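Local coordinates for protein RPA0582 (Rhodopseudomonas palustris, PDB 3HHL) that is of unknown function but adopts the dimeric alpha-beta-barrel (ferredoxin-like) fold of the DUF1330 family, at residues N29-R34 with A119-S124. Numbering follows the deposited sequence.
Sequences NLVRLR and AAVEDS
Arg32 and Asp123 pair through their backbones where strand 25-33 meets strand 121-128, the outermost strand of the sheet within this chain. The contact ties the first strand to the last in the four-stranded antiparallel sheet of a ferredoxin-like dimeric alpha-beta barrel; apolar side chains of another chain pack on Leu30 and Ser124. Arg32 N donates to Asp123 O at 2.8 Å, while Arg32 O accepts from two amides, Glu122 N at 2.8 Å in the carbonyl plane and Asp123 N at 3.3 Å, tilted from that plane. With Glu122 and Asp123 both set against Arg32, this is a classic beta bulge, and the register shifts by one before Val121 lies opposite Leu33. Beyond it Arg34 N donates to Ala120 O at 2.8 Å, so backbone hydrogen bonding, though not strand pairing, reaches the end of helix 117-120.

Among the charged groups, one of two modelled Arg32 conformers lies alongside Glu122, with a salt bridge from NE to Glu122 OE2 at 3.2 Å and NH1 bonded to Asp84 O. Arg34 lays one guanidinium face over Glu122 CA, with Ala119 O at the group's edge. Cutting this side chain back to an alanine would probably uncover the Glu122 backbone and take the guanidinium from beside Ala119 O and Val121 O.

On the sheet face away from Arg32 and Asp123, Val31 CG1, anti to its own N (chi1 -174°), meets Val121 CG2 at 3.7 Å. Separately, Leu33 CD2 reaches Ala120 CB at 3.9 Å. Tyr51 of helix 47-64 packs on Val31, Leu33 and Ala120.

The bulge thus spends one carbonyl on two amides, consistent with the chain leaving helix 117-120 at Val121 while still bonded to strand 25-33.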
loop_
_atom_site.group_PDB
_atom_site.type_symbol
_atom_site.label_atom_id
_atom_site.label_comp_id
_atom_site.label_asym_id
_atom_site.label_seq_id
_atom_site.Cartn_x
_atom_site.Cartn_y
_atom_site.Cartn_z
ATOM N N ASN C 29 -0.424 -5.289 -3.409
ATOM C CA ASN C 29 0.921 -5.814 -3.669
ATOM C C ASN C 29 1.923 -4.642 -3.736
ATOM O O ASN C 29 1.763 -3.731 -4.577
ATOM C CB ASN C 29 0.945 -6.536 -5.032
ATOM C CG ASN C 29 0.337 -7.929 -5.000
ATOM O OD1 ASN C 29 1.071 -8.903 -4.973
ATOM N ND2 ASN C 29 -1.002 -8.031 -5.055
ATOM N N LEU C 30 2.945 -4.650 -2.887
ATOM C CA LEU C 30 4.074 -3.735 -3.022
ATOM C C LEU C 30 5.274 -4.593 -3.432
ATOM O O LEU C 30 5.706 -5.456 -2.667
ATOM C CB LEU C 30 4.353 -2.991 -1.728
ATOM C CG LEU C 30 3.120 -2.381 -1.032
ATOM C CD1 LEU C 30 3.509 -1.836 0.311
ATOM C CD2 LEU C 30 2.380 -1.296 -1.864
ATOM N N VAL C 31 5.806 -4.409 -4.638
ATOM C CA VAL C 31 6.878 -5.304 -5.076
ATOM C C VAL C 31 8.169 -4.580 -5.436
ATOM O O VAL C 31 8.158 -3.636 -6.253
ATOM C CB VAL C 31 6.478 -6.141 -6.307
ATOM C CG1 VAL C 31 7.584 -7.148 -6.594
ATOM C CG2 VAL C 31 5.122 -6.814 -6.098
ATOM N N ARG C 32 9.275 -5.022 -4.849
ATOM C CA ARG C 32 10.567 -4.471 -5.181
ATOM C C ARG C 32 11.388 -5.536 -5.883
ATOM O O ARG C 32 11.644 -6.590 -5.314
ATOM C CB ARG C 32 11.283 -3.994 -3.930
ATOM C CG ARG C 32 12.579 -3.245 -4.227
ATOM C CD ARG C 32 13.155 -2.633 -2.958
ATOM N NE ARG C 32 14.558 -2.250 -3.096
ATOM C CZ ARG C 32 15.160 -1.358 -2.321
ATOM N NH1 ARG C 32 14.474 -0.734 -1.369
ATOM N NH2 ARG C 32 16.436 -1.084 -2.509
ATOM N N LEU C 33 11.798 -5.255 -7.115
ATOM C CA LEU C 33 12.469 -6.235 -7.940
ATOM C C LEU C 33 13.993 -6.232 -7.794
ATOM O O LEU C 33 14.612 -5.194 -7.584
ATOM C CB LEU C 33 12.104 -5.996 -9.401
ATOM C CG LEU C 33 10.628 -6.185 -9.804
ATOM C CD1 LEU C 33 10.438 -5.744 -11.241
ATOM C CD2 LEU C 33 10.198 -7.616 -9.597
ATOM N N ARG C 34 14.594 -7.410 -7.936
ATOM C CA ARG C 34 16.047 -7.518 -8.034
ATOM C C ARG C 34 16.532 -6.932 -9.341
ATOM O O ARG C 34 15.880 -7.093 -10.375
ATOM C CB ARG C 34 16.488 -8.963 -8.040
ATOM C CG ARG C 34 16.374 -9.674 -6.753
ATOM C CD ARG C 34 16.852 -11.110 -6.907
ATOM N NE ARG C 34 16.360 -11.876 -5.778
ATOM C CZ ARG C 34 16.916 -11.875 -4.570
ATOM N NH1 ARG C 34 18.031 -11.172 -4.346
ATOM N NH2 ARG C 34 16.352 -12.584 -3.587
ATOM N N ALA C 119 12.252 -15.773 -8.214
ATOM C CA ALA C 119 13.526 -15.299 -8.758
ATOM C C ALA C 119 13.582 -13.782 -8.883
ATOM O O ALA C 119 14.676 -13.205 -8.788
ATOM C CB ALA C 119 13.785 -15.949 -10.111
ATOM N N ALA C 120 12.423 -13.144 -9.102
ATOM C CA ALA C 120 12.366 -11.711 -9.427
ATOM C C ALA C 120 12.440 -10.822 -8.199
ATOM O O ALA C 120 13.040 -9.735 -8.251
ATOM C CB ALA C 120 11.094 -11.376 -10.189
ATOM N N VAL C 121 11.785 -11.256 -7.114
ATOM C CA VAL C 121 11.426 -10.318 -6.063
ATOM C C VAL C 121 12.535 -10.206 -5.021
ATOM O O VAL C 121 12.992 -11.199 -4.471
ATOM C CB VAL C 121 10.078 -10.682 -5.426
ATOM C CG1 VAL C 121 9.791 -9.793 -4.214
ATOM C CG2 VAL C 121 8.968 -10.588 -6.472
ATOM N N GLU C 122 12.966 -8.983 -4.767
ATOM C CA GLU C 122 13.935 -8.716 -3.730
ATOM C C GLU C 122 13.282 -8.559 -2.363
ATOM O O GLU C 122 13.845 -8.987 -1.343
ATOM C CB GLU C 122 14.699 -7.441 -4.069
ATOM C CG GLU C 122 16.011 -7.261 -3.317
ATOM C CD GLU C 122 16.714 -5.978 -3.738
ATOM O OE1 GLU C 122 17.656 -6.088 -4.584
ATOM O OE2 GLU C 122 16.279 -4.887 -3.251
ATOM N N ASP C 123 12.113 -7.932 -2.345
ATOM C CA ASP C 123 11.323 -7.701 -1.121
ATOM C C ASP C 123 9.946 -7.311 -1.581
ATOM O O ASP C 123 9.804 -6.755 -2.657
ATOM C CB ASP C 123 11.929 -6.542 -0.347
ATOM C CG ASP C 123 11.354 -6.352 1.064
ATOM O OD1 ASP C 123 10.740 -7.270 1.680
ATOM O OD2 ASP C 123 11.580 -5.219 1.573
ATOM N N SER C 124 8.935 -7.622 -0.785
ATOM C CA SER C 124 7.544 -7.327 -1.155
ATOM C C SER C 124 6.647 -7.320 0.041
ATOM O O SER C 124 7.008 -7.826 1.086
ATOM C CB SER C 124 6.989 -8.376 -2.110
ATOM O OG SER C 124 7.074 -9.671 -1.525
#